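Local coordinates for protein SsfS6 (Streptomyces sp. SF2575, PDB 4FZR) that belongs to the erythromycin biosynthesis protein CIII-like family and has the GT-B fold, two Rossmann-like domains each built on a parallel beta sheet, at residues Val268-Asp273 / Ala289-Leu294; Ser51-Pro56 / Ser71-Glu76; Arg91-Leu96 / Val332-Arg337. All coordinates share one frame; numbering follows the deposited sequence.

In the fold
The three contacts sample both domains of a GT-B fold and the junction between them. Contact 2 lies in the N-terminal domain, where the turn after strand 45-51 meets the turn leading into helix 74-78; contact 1 lies in the C-terminal domain, where strands 266-269 and 286-289 run out into loops. Both are partly buried. Contact 3 sits at the surface and joins the two domains through helices 93-122 and 333-341. Chemistry follows place: contact 1 relies on apolar packing and a weak backbone bond, contact 2 on one buttressed asparagine amide, and contact 3 on a charged pair beside a tryptophan. Contacts 2 and 3 are linked by helix 93-122, which also covers Leu72.

Contact 1: Val268-Asp273 / Ala289-Leu294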
loop_
_atom_site.group_PDB
_atom_site.type_symbol
_atom_site.label_atom_id
_atom_site.label_comp_id
_atom_site.label_asym_id
_atom_site.label_seq_id
_atom_site.Cartn_x
_atom_site.Cartn_y
_atom_site.Cartn_z
ATOM N N VAL A 268 20.588 14.847 10.171
ATOM C CA VAL A 268 19.619 13.860 10.629
ATOM C C VAL A 268 20.085 12.493 10.142
ATOM O O VAL A 268 20.586 12.362 9.025
ATOM C CB VAL A 268 18.188 14.154 10.119
ATOM C CG1 VAL A 268 17.735 15.538 10.569
ATOM C CG2 VAL A 268 18.116 14.034 8.609
ATOM N N VAL A 269 19.943 11.480 10.987
ATOM C CA VAL A 269 20.436 10.151 10.655
ATOM C C VAL A 269 19.282 9.154 10.584
ATOM O O VAL A 269 18.790 8.682 11.609
ATOM C CB VAL A 269 21.478 9.675 11.683
ATOM C CG1 VAL A 269 22.104 8.367 11.234
ATOM C CG2 VAL A 269 22.550 10.749 11.893
ATOM N N ALA A 270 18.857 8.840 9.363
ATOM C CA ALA A 270 17.735 7.935 9.149
ATOM C C ALA A 270 18.202 6.486 9.094
ATOM O O ALA A 270 18.525 5.968 8.026
ATOM C CB ALA A 270 16.997 8.303 7.870
ATOM N N VAL A 271 18.233 5.836 10.254
ATOM C CA VAL A 271 18.609 4.432 10.340
ATOM C C VAL A 271 17.748 3.719 11.376
ATOM O O VAL A 271 16.884 4.329 12.004
ATOM C CB VAL A 271 20.092 4.267 10.723
ATOM C CG1 VAL A 271 20.988 4.799 9.615
ATOM C CG2 VAL A 271 20.389 4.966 12.044
ATOM N N SER A 272 17.980 2.421 11.545
ATOM C CA SER A 272 17.251 1.638 12.537
ATOM C C SER A 272 17.979 1.640 13.883
ATOM O O SER A 272 17.385 1.927 14.923
ATOM C CB SER A 272 17.068 0.202 12.045
ATOM O OG SER A 272 18.307 -0.361 11.653
ATOM N N ASP A 273 19.267 1.306 13.847
ATOM C CA ASP A 273 20.114 1.277 15.043
ATOM C C ASP A 273 20.761 2.637 15.316
ATOM O O ASP A 273 20.914 3.042 16.475
ATOM C CB ASP A 273 21.197 0.200 14.902
ATOM C CG ASP A 273 21.981 0.321 13.603
ATOM O OD1 ASP A 273 21.888 1.382 12.940
ATOM O OD2 ASP A 273 22.700 -0.638 13.241
ATOM N N ALA A 289 17.269 11.039 15.456
ATOM C CA ALA A 289 17.823 9.705 15.639
ATOM C C ALA A 289 16.752 8.632 15.502
ATOM O O ALA A 289 15.919 8.459 16.390
ATOM C CB ALA A 289 18.486 9.604 17.004
ATOM N N GLY A 290 16.785 7.909 14.387
ATOM C CA GLY A 290 15.866 6.807 14.177
ATOM C C GLY A 290 15.428 6.656 12.735
ATOM O O GLY A 290 15.735 7.493 11.888
ATOM N N GLN A 291 14.707 5.574 12.458
ATOM C CA GLN A 291 14.224 5.307 11.111
ATOM C C GLN A 291 13.116 6.285 10.739
ATOM O O GLN A 291 12.130 6.426 11.464
ATOM C CB GLN A 291 13.716 3.869 10.996
ATOM C CG GLN A 291 13.404 3.435 9.569
ATOM C CD GLN A 291 14.619 3.484 8.658
ATOM O OE1 GLN A 291 14.800 4.432 7.893
ATOM N NE2 GLN A 291 15.457 2.455 8.732
ATOM N N PHE A 292 13.287 6.959 9.607
ATOM C CA PHE A 292 12.302 7.919 9.129
ATOM C C PHE A 292 11.786 7.525 7.752
ATOM O O PHE A 292 12.479 6.839 6.996
ATOM C CB PHE A 292 12.915 9.319 9.066
ATOM C CG PHE A 292 13.349 9.845 10.402
ATOM C CD1 PHE A 292 12.412 10.222 11.347
ATOM C CD2 PHE A 292 14.693 9.963 10.712
ATOM C CE1 PHE A 292 12.804 10.705 12.579
ATOM C CE2 PHE A 292 15.092 10.446 11.945
ATOM C CZ PHE A 292 14.144 10.817 12.877
ATOM N N PRO A 293 10.559 7.953 7.420
ATOM C CA PRO A 293 10.074 7.744 6.054
ATOM C C PRO A 293 10.977 8.492 5.084
ATOM O O PRO A 293 10.793 9.691 4.867
ATOM C CB PRO A 293 8.669 8.351 6.079
ATOM C CG PRO A 293 8.701 9.341 7.199
ATOM C CD PRO A 293 9.613 8.743 8.228
ATOM N N LEU A 294 11.951 7.787 4.516
ATOM C CA LEU A 294 13.013 8.434 3.757
ATOM C C LEU A 294 12.454 9.283 2.618
ATOM O O LEU A 294 12.948 10.380 2.356
ATOM C CB LEU A 294 14.000 7.396 3.217
ATOM C CG LEU A 294 15.374 7.949 2.834
ATOM C CD1 LEU A 294 15.988 8.761 3.974
ATOM C CD2 LEU A 294 16.309 6.820 2.431
#
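Ala270 fits between Phe292 and Leu294, and this is the close-packed part of the contact. Its CB lies 4.0 Å from Phe292 CD2 and 4.1 Å from Leu294 CD1, while Ala270 CA meets the edge of the Phe292 ring near the ring plane. The ring reaches this position because CG of Phe292 stands anti to its own carbonyl carbon (chi1 -63°); Trp220 packs against it edge-to-face, and Thr233 adds to the cover of Ala270 and Leu294. Just before, Val269 and Ala289 pair in a parallel beta bridge between strands 266-269 and 286-289, and Val269 turns its side chain to Leu253 and Ser257 of helix 253-259. Beyond the bridge the backbones hold on lightly: Val271 N gives Gly290 O a weak hydrogen bond of 3.4 Å, and Ala270 CA approaches the same oxygen at 3.4 Å in a CA-H...O contact.

The solvent side is looser. Gln291 bends at chi2 (61°), which lays its amide along the backbone of Val271 and Ser272, NE2 staying 3.8 Å from Ser272 N. The residues immediately after Asp273 are not modelled.

No charged group takes part across the contact. The apolar contacts of Ala270 and close backbone packing against Gly290 carry it, and the one hydrogen bond across it is weak, as might be expected where an edge strand frays into loop.

Contact 2: Ser51-Pro56 / Ser71-Glu76; sequences SENMGP and SLDMPE
Asn53 meets Leu72 through its side-chain amide, which bonds the backbone of the second segment on both of its polar atoms. Among the hydrogen bonds, the stronger is Leu72 N to Asn53 OD1, 2.9 Å with an angle of 151° at the hydrogen. The same oxygen accepts from Ser51 OG at 2.7 Å. The two donors arrive from opposite faces of the amide plane, both well out of it, so OD1 is gripped from above and below. On the other limb, Asn53 ND2 gives a weak bond to Leu72 O (3.3 Å), and it also donates to Cys24 O. Together these partners fix the rotation of the amide. CG of Asn53 lies between the backbone N and carbonyl carbon (chi1 60°), a placement that carries the amide across to Leu72.

Van der Waals contacts flank the amide. Ser71 OG rests 3.3 Å from Asn53 CB, and Glu52 CB comes within 3.7 Å of Ser71 N. Ser51 CB and Leu72 CB touch more distantly.

The charged groups stay marginal. The Asp73 carboxylate is turned 82° from the Asn53 amide, with OD1 3.9 Å from ND2, and may polarise it slightly. Within the second segment, Asp73 N donates to Glu76 OE1 at 3.2 Å, which ties the backbone just before helix 74-78 to a side chain in its first turn.

Around the contact, strand 45-51 passes through a short 3-10 turn into helix 55-60, the connection that crosses over to the neighbouring edge strand 65-67. Helix 93-122 covers Leu72 with Leu107 and Arg110 and reaches Ser51 with Met111, while Glu52 packs on Gln216 of the second subunit.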
loop_
_atom_site.group_PDB
_atom_site.type_symbol
_atom_site.label_atom_id
_atom_site.label_comp_id
_atom_site.label_asym_id
_atom_site.label_seq_id
_atom_site.Cartn_x
_atom_site.Cartn_y
_atom_site.Cartn_z
ATOM N N SER A 51 10.694 -14.741 -0.067
ATOM C CA SER A 51 11.202 -15.515 1.061
ATOM C C SER A 51 10.454 -15.157 2.347
ATOM O O SER A 51 9.985 -14.030 2.511
ATOM C CB SER A 51 12.705 -15.286 1.237
ATOM O OG SER A 51 12.981 -13.945 1.601
ATOM N N GLU A 52 10.350 -16.125 3.253
ATOM C CA GLU A 52 9.594 -15.965 4.491
ATOM C C GLU A 52 9.935 -14.674 5.225
ATOM O O GLU A 52 9.059 -14.032 5.809
ATOM C CB GLU A 52 9.858 -17.153 5.417
ATOM C CG GLU A 52 9.110 -17.083 6.738
ATOM C CD GLU A 52 7.651 -17.465 6.595
ATOM O OE1 GLU A 52 7.374 -18.525 5.994
ATOM O OE2 GLU A 52 6.782 -16.704 7.073
ATOM N N ASN A 53 11.209 -14.298 5.201
ATOM C CA ASN A 53 11.672 -13.134 5.956
ATOM C C ASN A 53 11.269 -11.794 5.340
ATOM O O ASN A 53 11.440 -10.742 5.958
ATOM C CB ASN A 53 13.190 -13.191 6.165
ATOM C CG ASN A 53 13.967 -13.206 4.861
ATOM O OD1 ASN A 53 13.899 -14.165 4.094
ATOM N ND2 ASN A 53 14.728 -12.146 4.616
HETATM N N MSE A 54 10.724 -11.831 4.129
HETATM C CA MSE A 54 10.214 -10.622 3.492
HETATM C C MSE A 54 8.731 -10.395 3.811
HETATM O O MSE A 54 8.168 -9.358 3.465
HETATM C CB MSE A 54 10.437 -10.694 1.977
HETATM C CG MSE A 54 11.898 -10.513 1.554
HETATM SE SE MSE A 54 12.590 -8.743 1.997
HETATM C CE MSE A 54 13.404 -9.118 3.736
ATOM N N GLY A 55 8.110 -11.357 4.492
ATOM C CA GLY A 55 6.698 -11.280 4.833
ATOM C C GLY A 55 6.259 -9.939 5.391
ATOM O O GLY A 55 5.339 -9.320 4.858
ATOM N N PRO A 56 6.906 -9.487 6.476
ATOM C CA PRO A 56 6.561 -8.220 7.134
ATOM C C PRO A 56 6.727 -6.995 6.231
ATOM O O PRO A 56 5.976 -6.028 6.363
ATOM C CB PRO A 56 7.552 -8.149 8.302
ATOM C CG PRO A 56 7.949 -9.553 8.555
ATOM C CD PRO A 56 7.939 -10.229 7.218
ATOM N N SER A 71 13.396 -18.298 5.582
ATOM C CA SER A 71 14.190 -17.076 5.685
ATOM C C SER A 71 15.563 -17.235 5.014
ATOM O O SER A 71 16.181 -18.295 5.087
ATOM C CB SER A 71 14.357 -16.680 7.154
ATOM O OG SER A 71 15.183 -15.539 7.282
ATOM N N LEU A 72 16.028 -16.177 4.353
ATOM C CA LEU A 72 17.229 -16.246 3.524
ATOM C C LEU A 72 17.883 -14.884 3.371
ATOM O O LEU A 72 17.208 -13.862 3.356
ATOM C CB LEU A 72 16.854 -16.718 2.120
ATOM C CG LEU A 72 17.259 -18.107 1.635
ATOM C CD1 LEU A 72 17.107 -18.184 0.124
ATOM C CD2 LEU A 72 18.674 -18.462 2.040
ATOM N N ASP A 73 19.201 -14.878 3.223
ATOM C CA ASP A 73 19.913 -13.677 2.824
ATOM C C ASP A 73 20.827 -14.056 1.673
ATOM O O ASP A 73 21.129 -15.227 1.468
ATOM C CB ASP A 73 20.677 -13.079 4.004
ATOM C CG ASP A 73 19.748 -12.600 5.104
ATOM O OD1 ASP A 73 18.626 -12.160 4.777
ATOM O OD2 ASP A 73 20.125 -12.676 6.291
HETATM N N MSE A 74 21.228 -13.067 0.891
HETATM C CA MSE A 74 21.966 -13.340 -0.333
HETATM C C MSE A 74 23.328 -14.017 -0.122
HETATM O O MSE A 74 23.659 -14.962 -0.837
HETATM C CB MSE A 74 22.126 -12.060 -1.153
HETATM C CG MSE A 74 20.955 -11.779 -2.081
HETATM SE SE MSE A 74 20.612 -13.242 -3.334
HETATM C CE MSE A 74 22.443 -13.594 -3.925
ATOM N N PRO A 75 24.122 -13.543 0.856
ATOM C CA PRO A 75 25.431 -14.167 1.100
ATOM C C PRO A 75 25.324 -15.677 1.245
ATOM O O PRO A 75 26.147 -16.420 0.713
ATOM C CB PRO A 75 25.871 -13.542 2.425
ATOM C CG PRO A 75 25.200 -12.214 2.447
ATOM C CD PRO A 75 23.869 -12.419 1.775
ATOM N N GLU A 76 24.301 -16.110 1.972
ATOM C CA GLU A 76 23.997 -17.523 2.144
ATOM C C GLU A 76 24.087 -18.293 0.829
ATOM O O GLU A 76 24.603 -19.411 0.794
ATOM C CB GLU A 76 22.583 -17.667 2.700
ATOM C CG GLU A 76 22.464 -18.599 3.872
ATOM C CD GLU A 76 21.149 -18.417 4.600
ATOM O OE1 GLU A 76 20.741 -17.252 4.800
ATOM O OE2 GLU A 76 20.521 -19.432 4.965
#

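Contact 3: Arg91-Leu96 / Val332-Arg337; sequences REEKPL and VWDSAR
Glu93 reaches across to Trp333 and Arg337, joining the N-terminal and C-terminal domains of the GT-B fold where the first turn of helix 93-122 faces the first turn of helix 333-341. The backbones stay well apart, with Glu93 CA and Trp333 CA 9.6 Å from each other, so long side chains span the gap.

Along the segment, Glu93 is the first residue to touch the other helix. CG stands anti to the backbone N (chi1 164°) and the chain continues extended, which sends the carboxylate straight to the other helix. There OE1 forms a salt bridge with Arg337 NH2, modelled at 2.5 Å; the distance is short and the hydrogen bond within it weak, with an angle of 125°, so its fine geometry is doubtful. OE1 arrives at the edge of the guanidinium, near its plane, although the carboxylate itself is turned 74° from that plane. The same oxygen lies obliquely 3.3 Å from Trp333 CE3, as the carboxylate slides past the indole. The other oxygen, OE2, is 3.8 Å from Asp334 OD1. This approach of like charges is probably eased by Arg337, whose side chain also touches Glu347. Asp334 packs on Ala155 and Pro157, a second point at which the two domains meet.

One turn later Leu96 supplies the apolar part. Its side chain crosses that of Trp333 at about a right angle and also touches Met89. The touch on the indole is made by a single methyl, Leu96 CD2, which lies 3.9 Å from Trp333 CH2.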
loop_
_atom_site.group_PDB
_atom_site.type_symbol
_atom_site.label_atom_id
_atom_site.label_comp_id
_atom_site.label_asym_id
_atom_site.label_seq_id
_atom_site.Cartn_x
_atom_site.Cartn_y
_atom_site.Cartn_z
ATOM N N ARG A 91 38.229 -10.236 -7.673
ATOM C CA ARG A 91 38.562 -8.838 -7.424
ATOM C C ARG A 91 38.362 -8.001 -8.684
ATOM O O ARG A 91 37.978 -6.833 -8.607
ATOM C CB ARG A 91 39.992 -8.695 -6.896
ATOM C CG ARG A 91 40.310 -7.305 -6.352
ATOM C CD ARG A 91 39.374 -6.917 -5.207
ATOM N NE ARG A 91 39.470 -5.503 -4.858
ATOM C CZ ARG A 91 38.707 -4.902 -3.949
ATOM N NH1 ARG A 91 37.786 -5.589 -3.284
ATOM N NH2 ARG A 91 38.865 -3.611 -3.701
ATOM N N GLU A 92 38.614 -8.601 -9.843
ATOM C CA GLU A 92 38.330 -7.943 -11.112
ATOM C C GLU A 92 36.822 -7.806 -11.272
ATOM O O GLU A 92 36.065 -8.689 -10.872
ATOM C CB GLU A 92 38.923 -8.728 -12.283
ATOM C CG GLU A 92 40.446 -8.765 -12.297
ATOM C CD GLU A 92 41.009 -9.279 -13.608
ATOM O OE1 GLU A 92 41.612 -10.373 -13.612
ATOM O OE2 GLU A 92 40.855 -8.583 -14.634
ATOM N N GLU A 93 36.390 -6.699 -11.862
ATOM C CA GLU A 93 34.972 -6.365 -11.920
ATOM C C GLU A 93 34.137 -7.336 -12.753
ATOM O O GLU A 93 33.029 -7.704 -12.356
ATOM C CB GLU A 93 34.793 -4.947 -12.460
ATOM C CG GLU A 93 33.381 -4.638 -12.919
ATOM C CD GLU A 93 33.070 -3.155 -12.886
ATOM O OE1 GLU A 93 33.759 -2.419 -12.150
ATOM O OE2 GLU A 93 32.137 -2.725 -13.597
ATOM N N LYS A 94 34.657 -7.751 -13.903
ATOM C CA LYS A 94 33.866 -8.546 -14.840
ATOM C C LYS A 94 33.527 -9.938 -14.304
ATOM O O LYS A 94 32.356 -10.312 -14.248
ATOM C CB LYS A 94 34.569 -8.659 -16.193
ATOM C CG LYS A 94 33.659 -9.158 -17.300
ATOM C CD LYS A 94 34.128 -10.489 -17.865
ATOM C CE LYS A 94 33.281 -10.924 -19.053
ATOM N NZ LYS A 94 33.286 -9.921 -20.159
ATOM N N PRO A 95 34.547 -10.714 -13.906
ATOM C CA PRO A 95 34.222 -12.038 -13.367
ATOM C C PRO A 95 33.465 -11.940 -12.045
ATOM O O PRO A 95 32.835 -12.909 -11.622
ATOM C CB PRO A 95 35.597 -12.675 -13.157
ATOM C CG PRO A 95 36.505 -11.521 -12.927
ATOM C CD PRO A 95 35.984 -10.412 -13.797
ATOM N N LEU A 96 33.533 -10.775 -11.405
ATOM C CA LEU A 96 32.779 -10.516 -10.183
ATOM C C LEU A 96 31.300 -10.359 -10.513
ATOM O O LEU A 96 30.433 -10.787 -9.752
ATOM C CB LEU A 96 33.293 -9.249 -9.499
ATOM C CG LEU A 96 32.605 -8.839 -8.197
ATOM C CD1 LEU A 96 32.627 -9.980 -7.208
ATOM C CD2 LEU A 96 33.290 -7.619 -7.607
ATOM N N VAL A 332 26.003 -2.104 -7.620
ATOM C CA VAL A 332 25.584 -0.707 -7.530
ATOM C C VAL A 332 26.663 0.227 -8.068
ATOM O O VAL A 332 26.451 1.433 -8.171
ATOM C CB VAL A 332 25.246 -0.297 -6.071
ATOM C CG1 VAL A 332 24.550 -1.438 -5.344
ATOM C CG2 VAL A 332 26.495 0.133 -5.306
ATOM N N TRP A 333 27.818 -0.339 -8.404
ATOM C CA TRP A 333 28.933 0.437 -8.939
ATOM C C TRP A 333 28.525 1.253 -10.164
ATOM O O TRP A 333 28.859 2.434 -10.273
ATOM C CB TRP A 333 30.097 -0.488 -9.315
ATOM C CG TRP A 333 30.904 -0.972 -8.146
ATOM C CD1 TRP A 333 30.816 -0.542 -6.854
ATOM C CD2 TRP A 333 31.924 -1.980 -8.164
ATOM N NE1 TRP A 333 31.717 -1.217 -6.068
ATOM C CE2 TRP A 333 32.410 -2.106 -6.847
ATOM C CE3 TRP A 333 32.475 -2.787 -9.166
ATOM C CZ2 TRP A 333 33.419 -3.006 -6.505
ATOM C CZ3 TRP A 333 33.479 -3.682 -8.823
ATOM C CH2 TRP A 333 33.938 -3.783 -7.504
ATOM N N ASP A 334 27.801 0.616 -11.080
ATOM C CA ASP A 334 27.431 1.239 -12.347
ATOM C C ASP A 334 26.514 2.445 -12.155
ATOM O O ASP A 334 26.603 3.423 -12.896
ATOM C CB ASP A 334 26.746 0.219 -13.260
ATOM C CG ASP A 334 27.710 -0.814 -13.812
ATOM O OD1 ASP A 334 28.783 -1.019 -13.204
ATOM O OD2 ASP A 334 27.390 -1.423 -14.855
ATOM N N SER A 335 25.625 2.367 -11.167
ATOM C CA SER A 335 24.681 3.450 -10.904
ATOM C C SER A 335 25.367 4.670 -10.286
ATOM O O SER A 335 24.956 5.808 -10.522
ATOM C CB SER A 335 23.535 2.968 -10.004
ATOM O OG SER A 335 24.009 2.402 -8.794
ATOM N N ALA A 336 26.417 4.434 -9.508
ATOM C CA ALA A 336 27.154 5.523 -8.875
ATOM C C ALA A 336 28.022 6.251 -9.900
ATOM O O ALA A 336 28.229 7.462 -9.803
ATOM C CB ALA A 336 28.002 4.996 -7.726
ATOM N N ARG A 337 28.522 5.510 -10.884
ATOM C CA ARG A 337 29.294 6.104 -11.968
ATOM C C ARG A 337 28.392 7.016 -12.792
ATOM O O ARG A 337 28.707 8.187 -13.009
ATOM C CB ARG A 337 29.903 5.018 -12.857
ATOM C CG ARG A 337 30.976 4.191 -12.169
ATOM C CD ARG A 337 31.533 3.114 -13.084
ATOM N NE ARG A 337 32.003 1.953 -12.331
ATOM C CZ ARG A 337 32.878 1.060 -12.784
ATOM N NH1 ARG A 337 33.406 1.185 -13.996
ATOM N NH2 ARG A 337 33.237 0.040 -12.018
#